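Local coordinates for protein glutathione peroxidase (Trypanosoma cruzi, PDB 3E0U) that probably reduces peroxides as a thioredoxin-fold peroxidase of the glutathione peroxidase family, at residues S4-Q9 and Q22-P27; G42-A47 and T86-D91; T48-K53 and E151-K156; D99-K104 and T122-W127. All coordinates share one frame; numbering follows the deposited sequence.

Contact 1. Residues S4-Q9 and Q22-P27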
# COMPACT_ATOMS: atom_id res chain seq x y z
N SER A 4 3.68 -3.21 14.44
CA SER A 4 3.52 -2.22 13.41
C SER A 4 4.27 -2.69 12.18
O SER A 4 5.03 -3.67 12.23
CB SER A 4 4.06 -0.87 13.89
OG SER A 4 5.41 -0.99 14.37
N ILE A 5 4.07 -1.98 11.08
CA ILE A 5 4.70 -2.28 9.86
C ILE A 5 6.22 -2.07 9.98
O ILE A 5 6.97 -2.46 9.10
CB ILE A 5 4.18 -1.35 8.69
CG1 ILE A 5 4.65 0.10 8.85
CG2 ILE A 5 2.67 -1.47 8.41
CD1 ILE A 5 4.27 0.88 7.61
N TYR A 6 6.63 -1.32 11.00
CA TYR A 6 8.03 -0.94 11.15
C TYR A 6 8.92 -2.02 11.77
O TYR A 6 10.18 -1.86 11.86
CB TYR A 6 8.12 0.38 11.94
CG TYR A 6 7.46 1.50 11.20
CD1 TYR A 6 7.88 1.84 9.95
CD2 TYR A 6 6.33 2.11 11.71
CE1 TYR A 6 7.25 2.85 9.26
CE2 TYR A 6 5.67 3.10 11.02
CZ TYR A 6 6.14 3.48 9.80
OH TYR A 6 5.52 4.54 9.17
N GLU A 7 8.28 -3.15 12.06
CA GLU A 7 8.98 -4.32 12.52
C GLU A 7 9.30 -5.21 11.31
O GLU A 7 9.71 -6.34 11.50
CB GLU A 7 8.15 -5.10 13.52
CG GLU A 7 7.84 -4.36 14.81
CD GLU A 7 7.00 -5.19 15.72
OE1 GLU A 7 6.07 -5.88 15.27
OE2 GLU A 7 7.25 -5.17 16.91
N PHE A 8 9.02 -4.73 10.08
CA PHE A 8 9.37 -5.47 8.84
C PHE A 8 10.35 -4.70 8.00
O PHE A 8 10.43 -3.45 8.08
CB PHE A 8 8.15 -5.81 8.00
CG PHE A 8 7.12 -6.53 8.77
CD1 PHE A 8 6.29 -5.84 9.60
CD2 PHE A 8 7.15 -7.89 8.85
CE1 PHE A 8 5.40 -6.50 10.42
CE2 PHE A 8 6.21 -8.55 9.60
CZ PHE A 8 5.41 -7.86 10.44
N GLN A 9 11.13 -5.46 7.24
CA GLN A 9 12.13 -4.87 6.40
C GLN A 9 11.78 -5.22 4.96
O GLN A 9 11.39 -6.33 4.66
CB GLN A 9 13.48 -5.46 6.79
CG GLN A 9 14.51 -4.47 7.17
CD GLN A 9 14.89 -3.66 6.02
OE1 GLN A 9 14.92 -4.16 4.90
NE2 GLN A 9 15.11 -2.37 6.25
N GLN A 22 11.36 5.99 8.08
CA GLN A 22 11.27 7.45 7.82
C GLN A 22 9.77 7.91 7.82
O GLN A 22 9.45 9.06 8.05
CB GLN A 22 11.95 7.85 6.50
CG GLN A 22 11.20 7.37 5.21
CD GLN A 22 11.86 7.88 3.91
OE1 GLN A 22 11.97 9.10 3.70
NE2 GLN A 22 12.36 6.97 3.08
N HIS A 23 8.85 6.98 7.59
CA HIS A 23 7.42 7.33 7.53
C HIS A 23 6.71 7.20 8.87
O HIS A 23 5.49 7.34 8.93
CB HIS A 23 6.72 6.42 6.48
CG HIS A 23 7.29 6.57 5.11
ND1 HIS A 23 7.90 5.52 4.45
CD2 HIS A 23 7.53 7.68 4.38
CE1 HIS A 23 8.49 5.99 3.35
NE2 HIS A 23 8.24 7.29 3.27
N LYS A 24 7.47 6.84 9.92
CA LYS A 24 6.92 6.63 11.26
C LYS A 24 6.40 7.93 11.90
O LYS A 24 7.08 8.95 11.88
CB LYS A 24 7.95 5.93 12.15
CG LYS A 24 7.66 5.92 13.65
CD LYS A 24 6.88 4.67 14.14
CE LYS A 24 6.80 4.60 15.70
NZ LYS A 24 6.01 3.42 16.22
N GLY A 25 5.16 7.91 12.38
CA GLY A 25 4.59 9.09 12.98
C GLY A 25 3.83 9.90 11.95
O GLY A 25 3.73 11.13 12.07
N HIS A 26 3.42 9.22 10.89
CA HIS A 26 2.61 9.80 9.80
C HIS A 26 1.82 8.71 9.10
O HIS A 26 2.33 7.63 8.90
CB HIS A 26 3.48 10.52 8.77
CG HIS A 26 3.93 11.87 9.21
ND1 HIS A 26 5.26 12.20 9.35
CD2 HIS A 26 3.22 12.95 9.62
CE1 HIS A 26 5.35 13.45 9.77
NE2 HIS A 26 4.13 13.93 9.95
N PRO A 27 0.58 9.00 8.70
CA PRO A 27 -0.13 7.94 7.97
C PRO A 27 0.52 7.62 6.61
O PRO A 27 1.30 8.42 6.05
CB PRO A 27 -1.54 8.53 7.80
CG PRO A 27 -1.33 10.06 7.87
CD PRO A 27 -0.20 10.25 8.84
O HOH W 1 3.22 5.51 10.34

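Contact 2. Residues G42-A47 and T86-D91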
# COMPACT_ATOMS: atom_id res chain seq x y z
N GLY A 42 -8.26 4.38 -12.67
CA GLY A 42 -8.77 3.85 -11.38
C GLY A 42 -7.78 3.90 -10.21
O GLY A 42 -7.22 4.93 -9.90
N GLY A 43 -7.58 2.78 -9.53
CA GLY A 43 -6.64 2.69 -8.41
C GLY A 43 -5.39 3.56 -8.52
O GLY A 43 -4.94 4.14 -7.51
N TYR A 44 -4.87 3.66 -9.74
CA TYR A 44 -3.62 4.37 -10.01
C TYR A 44 -3.78 5.91 -9.87
O TYR A 44 -2.85 6.64 -9.49
CB TYR A 44 -3.10 4.01 -11.41
CG TYR A 44 -1.80 4.68 -11.78
CD1 TYR A 44 -0.59 4.14 -11.39
CD2 TYR A 44 -1.79 5.87 -12.49
CE1 TYR A 44 0.61 4.76 -11.70
CE2 TYR A 44 -0.59 6.53 -12.77
CZ TYR A 44 0.60 5.95 -12.40
OH TYR A 44 1.81 6.49 -12.83
N GLU A 45 -4.94 6.39 -10.31
CA GLU A 45 -5.31 7.75 -10.22
C GLU A 45 -5.75 8.14 -8.80
O GLU A 45 -5.69 9.32 -8.47
CB GLU A 45 -6.42 8.03 -11.24
CG GLU A 45 -5.92 7.97 -12.68
CD GLU A 45 -7.05 8.05 -13.71
OE1 GLU A 45 -8.19 7.60 -13.42
OE2 GLU A 45 -6.79 8.60 -14.81
N THR A 46 -6.36 7.22 -8.06
CA THR A 46 -6.65 7.46 -6.64
C THR A 46 -5.35 7.57 -5.86
O THR A 46 -5.17 8.53 -5.12
CB THR A 46 -7.55 6.36 -5.99
OG1 THR A 46 -8.73 6.24 -6.76
CG2 THR A 46 -7.98 6.74 -4.57
N ALA A 47 -4.44 6.61 -6.06
CA ALA A 47 -3.12 6.58 -5.44
C ALA A 47 -2.33 7.90 -5.65
O ALA A 47 -1.87 8.51 -4.68
CB ALA A 47 -2.34 5.45 -5.97
N THR A 86 4.86 -1.65 -20.23
CA THR A 86 5.96 -0.73 -20.05
C THR A 86 6.48 -0.56 -18.61
O THR A 86 7.15 0.41 -18.31
CB THR A 86 5.53 0.64 -20.58
OG1 THR A 86 6.63 1.53 -20.56
CG2 THR A 86 4.47 1.21 -19.67
N ARG A 87 6.20 -1.51 -17.71
CA ARG A 87 6.79 -1.47 -16.35
C ARG A 87 6.22 -0.34 -15.49
O ARG A 87 6.12 0.80 -15.93
CB ARG A 87 8.31 -1.33 -16.53
CG ARG A 87 9.20 -1.83 -15.44
CD ARG A 87 9.69 -0.69 -14.56
NE ARG A 87 9.99 0.54 -15.31
CZ ARG A 87 10.79 1.51 -14.86
NH1 ARG A 87 11.47 1.33 -13.74
NH2 ARG A 87 10.97 2.62 -15.55
N PHE A 88 5.74 -0.67 -14.30
CA PHE A 88 5.06 0.32 -13.43
C PHE A 88 5.87 1.62 -13.14
O PHE A 88 7.07 1.57 -12.87
CB PHE A 88 4.57 -0.37 -12.15
CG PHE A 88 3.75 0.50 -11.24
CD1 PHE A 88 2.40 0.67 -11.45
CD2 PHE A 88 4.33 1.05 -10.10
CE1 PHE A 88 1.65 1.40 -10.55
CE2 PHE A 88 3.64 1.87 -9.30
CZ PHE A 88 2.28 1.98 -9.43
N LYS A 89 5.22 2.77 -13.34
CA LYS A 89 5.83 4.08 -13.10
C LYS A 89 4.89 4.89 -12.24
O LYS A 89 3.68 4.87 -12.42
CB LYS A 89 6.12 4.86 -14.39
CG LYS A 89 7.22 4.29 -15.21
CD LYS A 89 8.26 5.32 -15.60
CE LYS A 89 8.07 5.87 -17.01
NZ LYS A 89 6.86 6.74 -17.08
N ALA A 90 5.46 5.64 -11.32
CA ALA A 90 4.65 6.49 -10.46
C ALA A 90 5.53 7.53 -9.83
O ALA A 90 6.75 7.39 -9.84
CB ALA A 90 3.96 5.62 -9.38
N ASP A 91 4.91 8.55 -9.25
CA ASP A 91 5.60 9.62 -8.48
C ASP A 91 5.93 9.17 -7.04
O ASP A 91 6.81 9.71 -6.38
CB ASP A 91 4.74 10.88 -8.43
CG ASP A 91 4.61 11.54 -9.78
OD1 ASP A 91 5.53 11.33 -10.61
OD2 ASP A 91 3.65 12.36 -9.97

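Contact 3. Residues T48-K53 and E151-K156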
# COMPACT_ATOMS: atom_id res chain seq x y z
N THR A 48 -2.16 8.28 -6.91
CA THR A 48 -1.57 9.53 -7.35
C THR A 48 -2.29 10.79 -6.82
O THR A 48 -1.65 11.77 -6.45
CB THR A 48 -1.57 9.52 -8.87
OG1 THR A 48 -0.85 8.37 -9.32
CG2 THR A 48 -0.93 10.80 -9.48
N THR A 49 -3.63 10.81 -6.86
CA THR A 49 -4.37 11.91 -6.28
C THR A 49 -4.06 12.05 -4.78
O THR A 49 -3.55 13.09 -4.35
CB THR A 49 -5.90 11.81 -6.49
OG1 THR A 49 -6.17 11.77 -7.90
CG2 THR A 49 -6.63 13.05 -5.89
N LEU A 50 -4.27 10.99 -4.01
CA LEU A 50 -4.01 11.06 -2.59
C LEU A 50 -2.58 11.43 -2.26
O LEU A 50 -2.35 12.05 -1.26
CB LEU A 50 -4.38 9.75 -1.89
CG LEU A 50 -5.88 9.53 -1.86
CD1 LEU A 50 -6.14 8.06 -1.62
CD2 LEU A 50 -6.51 10.45 -0.80
N TYR A 51 -1.62 10.93 -3.02
CA TYR A 51 -0.21 11.18 -2.81
C TYR A 51 0.10 12.66 -3.04
O TYR A 51 0.88 13.27 -2.31
CB TYR A 51 0.61 10.27 -3.72
CG TYR A 51 2.10 10.52 -3.64
CD1 TYR A 51 2.83 10.13 -2.51
CD2 TYR A 51 2.78 11.15 -4.68
CE1 TYR A 51 4.22 10.44 -2.37
CE2 TYR A 51 4.14 11.44 -4.57
CZ TYR A 51 4.85 11.04 -3.42
OH TYR A 51 6.19 11.30 -3.33
N ASN A 52 -0.53 13.25 -4.04
CA ASN A 52 -0.35 14.67 -4.31
C ASN A 52 -1.16 15.60 -3.38
O ASN A 52 -0.69 16.68 -3.01
CB ASN A 52 -0.57 14.99 -5.81
CG ASN A 52 0.58 14.48 -6.69
OD1 ASN A 52 1.71 14.96 -6.59
ND2 ASN A 52 0.30 13.50 -7.55
N LYS A 53 -2.36 15.19 -2.98
CA LYS A 53 -3.19 16.06 -2.14
C LYS A 53 -2.59 16.14 -0.73
O LYS A 53 -2.56 17.22 -0.12
CB LYS A 53 -4.65 15.56 -2.05
CG LYS A 53 -5.61 16.02 -3.13
CD LYS A 53 -6.62 17.04 -2.63
CE LYS A 53 -7.68 16.42 -1.69
NZ LYS A 53 -8.92 15.92 -2.37
N GLU A 151 -12.46 10.17 -2.03
CA GLU A 151 -13.25 10.58 -0.88
C GLU A 151 -13.39 9.46 0.13
O GLU A 151 -13.41 9.71 1.34
CB GLU A 151 -14.66 11.05 -1.27
CG GLU A 151 -14.92 12.57 -1.27
CD GLU A 151 -14.36 13.29 -2.50
OE1 GLU A 151 -15.12 14.07 -3.16
OE2 GLU A 151 -13.19 13.01 -2.85
N ASP A 152 -13.64 8.25 -0.36
CA ASP A 152 -13.84 7.14 0.55
C ASP A 152 -12.63 6.88 1.40
O ASP A 152 -12.76 6.56 2.59
CB ASP A 152 -14.40 5.90 -0.16
CG ASP A 152 -15.92 5.90 -0.18
OD1 ASP A 152 -16.54 6.30 0.84
OD2 ASP A 152 -16.51 5.50 -1.20
N ILE A 153 -11.45 7.14 0.83
CA ILE A 153 -10.18 7.01 1.56
C ILE A 153 -9.99 8.20 2.53
O ILE A 153 -9.49 8.02 3.65
CB ILE A 153 -8.95 6.80 0.62
CG1 ILE A 153 -9.10 5.47 -0.14
CG2 ILE A 153 -7.59 6.95 1.42
CD1 ILE A 153 -7.97 5.08 -1.00
N GLU A 154 -10.49 9.38 2.15
CA GLU A 154 -10.34 10.59 2.98
C GLU A 154 -11.14 10.56 4.30
O GLU A 154 -10.71 11.13 5.31
CB GLU A 154 -10.62 11.85 2.15
CG GLU A 154 -9.45 12.22 1.23
CD GLU A 154 -9.81 13.27 0.22
OE1 GLU A 154 -10.98 13.32 -0.17
OE2 GLU A 154 -8.93 14.03 -0.22
N LYS A 155 -12.33 9.95 4.25
CA LYS A 155 -13.14 9.70 5.43
C LYS A 155 -12.30 9.12 6.58
O LYS A 155 -12.43 9.54 7.72
CB LYS A 155 -14.31 8.75 5.10
CG LYS A 155 -15.59 9.40 4.64
CD LYS A 155 -16.72 8.34 4.56
CE LYS A 155 -17.26 7.87 5.94
NZ LYS A 155 -18.61 8.43 6.37
N LYS A 156 -11.49 8.09 6.29
CA LYS A 156 -10.61 7.48 7.32
C LYS A 156 -9.23 8.18 7.51
O LYS A 156 -8.74 8.30 8.63
CB LYS A 156 -10.37 6.00 7.00
CG LYS A 156 -11.59 5.25 6.50
CD LYS A 156 -12.74 5.18 7.53
CE LYS A 156 -13.80 4.09 7.06
NZ LYS A 156 -15.03 4.00 8.05

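Contact 4. Residues D99-K104 and T122-W127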
# COMPACT_ATOMS: atom_id res chain seq x y z
N ASP A 99 5.81 -11.34 -3.25
CA ASP A 99 4.57 -12.06 -3.34
C ASP A 99 3.76 -11.53 -2.15
O ASP A 99 4.34 -11.18 -1.12
CB ASP A 99 4.82 -13.59 -3.23
CG ASP A 99 5.54 -14.18 -4.49
OD1 ASP A 99 5.25 -13.74 -5.62
OD2 ASP A 99 6.36 -15.10 -4.37
N VAL A 100 2.45 -11.43 -2.28
CA VAL A 100 1.61 -10.93 -1.20
C VAL A 100 0.77 -12.04 -0.59
O VAL A 100 0.21 -11.84 0.50
CB VAL A 100 0.68 -9.73 -1.63
CG1 VAL A 100 1.51 -8.56 -2.10
CG2 VAL A 100 -0.24 -10.14 -2.71
N ASN A 101 0.64 -13.17 -1.33
CA ASN A 101 -0.03 -14.44 -0.91
C ASN A 101 0.88 -15.64 -1.07
O ASN A 101 1.76 -15.61 -1.90
CB ASN A 101 -1.29 -14.76 -1.73
CG ASN A 101 -2.37 -13.67 -1.66
OD1 ASN A 101 -2.65 -13.10 -0.60
ND2 ASN A 101 -3.04 -13.48 -2.78
N GLY A 102 0.54 -16.76 -0.43
CA GLY A 102 1.31 -18.02 -0.56
C GLY A 102 2.54 -18.20 0.34
O GLY A 102 2.92 -17.29 1.09
N SER A 103 3.15 -19.38 0.29
CA SER A 103 4.35 -19.72 1.08
C SER A 103 5.54 -18.73 1.00
O SER A 103 6.49 -18.80 1.80
CB SER A 103 4.84 -21.12 0.72
OG SER A 103 5.46 -21.12 -0.56
N LYS A 104 5.53 -17.83 0.02
CA LYS A 104 6.60 -16.84 -0.04
C LYS A 104 6.11 -15.38 0.13
O LYS A 104 6.86 -14.45 -0.13
CB LYS A 104 7.46 -17.00 -1.31
CG LYS A 104 7.83 -18.44 -1.64
CD LYS A 104 9.13 -18.56 -2.48
CE LYS A 104 9.25 -17.43 -3.54
NZ LYS A 104 10.43 -17.67 -4.47
N THR A 122 -10.15 -15.81 2.67
CA THR A 122 -9.01 -16.30 3.50
C THR A 122 -8.26 -15.18 4.22
O THR A 122 -7.76 -15.41 5.34
CB THR A 122 -7.98 -17.29 2.82
OG1 THR A 122 -6.90 -17.53 3.73
CG2 THR A 122 -7.40 -16.74 1.54
N LYS A 123 -8.36 -13.97 3.65
CA LYS A 123 -7.63 -12.77 4.05
C LYS A 123 -6.73 -12.42 2.88
O LYS A 123 -6.36 -11.25 2.69
CB LYS A 123 -6.80 -12.96 5.33
CG LYS A 123 -5.73 -14.04 5.22
CD LYS A 123 -5.31 -14.52 6.62
CE LYS A 123 -4.34 -15.73 6.52
NZ LYS A 123 -3.74 -16.15 7.83
N ALA A 124 -6.54 -13.42 2.02
CA ALA A 124 -5.77 -13.34 0.77
C ALA A 124 -5.97 -12.03 0.01
O ALA A 124 -7.00 -11.37 0.16
CB ALA A 124 -6.13 -14.51 -0.14
N ILE A 125 -4.94 -11.58 -0.70
CA ILE A 125 -5.08 -10.39 -1.51
C ILE A 125 -5.74 -10.96 -2.76
O ILE A 125 -5.38 -12.06 -3.19
CB ILE A 125 -3.72 -9.68 -1.82
CG1 ILE A 125 -2.96 -9.30 -0.53
CG2 ILE A 125 -3.97 -8.43 -2.59
CD1 ILE A 125 -3.60 -8.12 0.20
N LYS A 126 -6.79 -10.29 -3.25
CA LYS A 126 -7.60 -10.74 -4.38
C LYS A 126 -7.34 -9.91 -5.64
O LYS A 126 -7.37 -10.44 -6.78
CB LYS A 126 -9.10 -10.66 -4.05
CG LYS A 126 -9.75 -11.87 -3.42
CD LYS A 126 -9.36 -12.05 -1.96
CE LYS A 126 -10.06 -11.07 -1.01
NZ LYS A 126 -9.77 -11.44 0.44
N TRP A 127 -7.16 -8.60 -5.45
CA TRP A 127 -7.02 -7.67 -6.57
C TRP A 127 -5.76 -6.79 -6.55
O TRP A 127 -5.16 -6.53 -5.51
CB TRP A 127 -8.26 -6.74 -6.64
CG TRP A 127 -9.60 -7.37 -6.14
CD1 TRP A 127 -10.32 -6.99 -5.03
CD2 TRP A 127 -10.30 -8.47 -6.71
NE1 TRP A 127 -11.44 -7.78 -4.91
CE2 TRP A 127 -11.43 -8.72 -5.91
CE3 TRP A 127 -10.06 -9.30 -7.81
CZ2 TRP A 127 -12.31 -9.76 -6.16
CZ3 TRP A 127 -10.93 -10.35 -8.05
CH2 TRP A 127 -12.06 -10.55 -7.25

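Contact 1. Residues S4-Q9 and Q22-P27
In the loop region leading to the first strand of the thioredoxin fold, Y6, on a short 3-10 turn, lays its ring against K24 at the surface. One face of the ring receives the start of the lysine side chain in a CH-pi contact: K24 CB lies 4.0 Å from the Y6 ring centroid, only 20° off the normal though displaced toward the rim. Because the K24 chain bends at its second torsion (chi2 92°), the methylene run turns along the ring instead of leaving it, and K24 CD reaches Y6 CD2 at 3.6 Å. The opposite face is covered by I5, whose CG1 sits over the ring centre, so the phenol is a filling between two aliphatic chains. Its hydroxyl points into the bend of the other segment, where Y6 OH comes to 3.5 Å from H23 CB. At the ring's edge, in its plane, water 1 lies 2.8 Å from Y6 OH and donates a hydrogen bond of 2.7 Å to H26 O. The phenol and the backbone just ahead of the strand are thus joined through solvent. On the side of the ring away from K24, I5 packs on L28 and I30 of strand 28-33 and on L108 of helix 107-115, while H23 leans on T60 and L62 of strand 60-65; the contact therefore spans the ground between that helix and the neighbouring parallel strands.

Contact 2. Residues G42-A47 and T86-D91
Y44 and F88 bring their rings together nearly perpendicular, the planes at 86° and the centroids 5.7 Å apart, in a pairing too oblique to be a true stack or a true T. The rim of the tyrosine does the touching: Y44 CD1 is 3.6 Å from F88 CE1, and F88 CZ lies in the plane of the tyrosine ring at its edge. Both side chains are extended from their backbones, with the CG of Y44 opposite its own backbone N, and this carries the phenol outward from the first turn of its helix toward the irregular 86-91 segment. There the same edge that meets F88 also meets a carbonyl. Y44 OH donates a hydrogen bond to K89 O, a short one at 2.5 Å, whose exact length should not be pressed at this resolution; the hydroxyl approaches at a C=O...O angle of 139° and stands 33° off the carbonyl plane. A90 adds a small apolar touch, its CB 4.2 Å from Y44 CE1. One ring thus supplies both an apolar rim and a polar end to a segment that lacks regular structure of its own. F88 is the buried member of the pair, packed also on V33, I94 and F129, and the backbone of F88 and R87 is hydrogen-bonded to S35 and R36. Since the F88 side chain lies about 9 Å from that of C37, the predicted active-site cysteine, the pairing belongs to the surroundings of a thioredoxin-fold active site, where the cysteine loop runs from a central strand into the following helix.

Contact 3. Residues T48-K53 and E151-K156
L50 brings the most surface to this helix pair, and it meets I153 and E154 with different branches. Its CD1 enters between the two arms of the isoleucine, 3.5 Å from I153 CG2 and 3.6 Å from I153 CD1; its CD2 instead rests 4.0 Å from E154 CG, against the aliphatic part of the glutamate. The two short helical segments run in roughly the same direction, inclined by 45° with their axes 11.1 Å apart. Both belong to helices lying over one face of the central sheet of the thioredoxin fold: L50 and I153 each touch L29 of strand 28-33, and I153 also reaches F144 of strand 140-144. Further out, the apolar wedge gives way to charge. E154 runs extended beyond CG, so its carboxylate passes over the leucine to the other helix, where K53 NZ makes a salt bridge of 2.9 Å to E154 OE2, using that oxygen's syn lone pair. The lysine, kinked at three successive torsions, crosses the glutamate at about a right angle. Y54 OH, one residue further along the same helix, is also hydrogen-bonded to E154 OE2, which gives this oxygen of a buried glutamate two partners.

Contact 4. Residues D99-K104 and T122-W127
Neither segment is regular helix or strand, and their backbones come nearest at N101 and A124, whose CA atoms are 6.1 Å apart. N101 spans this gap with its amide, which pairs with both the N-H and the C=O of I125. I125 N donates to N101 OD1 at 2.8 Å, nearly straight at 173° and in the carbonyl plane on a lone pair; N101 ND2 returns a bond of 2.8 Å to I125 O, which lies close to the amide plane. Two bonds of opposite sense fix the amide's rotation and leave no doubt which end carries the oxygen. K113, from helix 107-115, also bonds to N101 OD1 and to V100 O, so its ammonium group would further polarise the amide. Beside this polar pairing V100 and I125 cross at about a right angle, V100 CG2 lying 3.6 Å from I125 CG1. Y109 of the same helix touches both of them, and R143 of strand 140-144 adjoins I125. Here a side-chain amide pairs with a backbone as a peptide group would, and it joins the two loops flanking helix 107-115, in the connection between the parallel and antiparallel halves of the thioredoxin fold.

Overall arrangement
Four contacts illustrate how a thioredoxin fold is closed upon itself. From the N terminus, contact 1 shuts a loop of twelve residues before strand 28-33 begins. Helix 43-54 then opens two longer connections: its first turn belongs to contact 2, which closes at 86-91, and its next turns to contact 3, which closes only at 151-156. These two cross along the chain and also touch, T46 CG2 lying 3.9 Å from I153 CD1. Contact 4 is nested within the span of contact 3 and brackets helix 107-115, on the other side of the chain's centre, their centres about 25 Å apart. Together they tie both helical layers and the connecting loops around the central sheet.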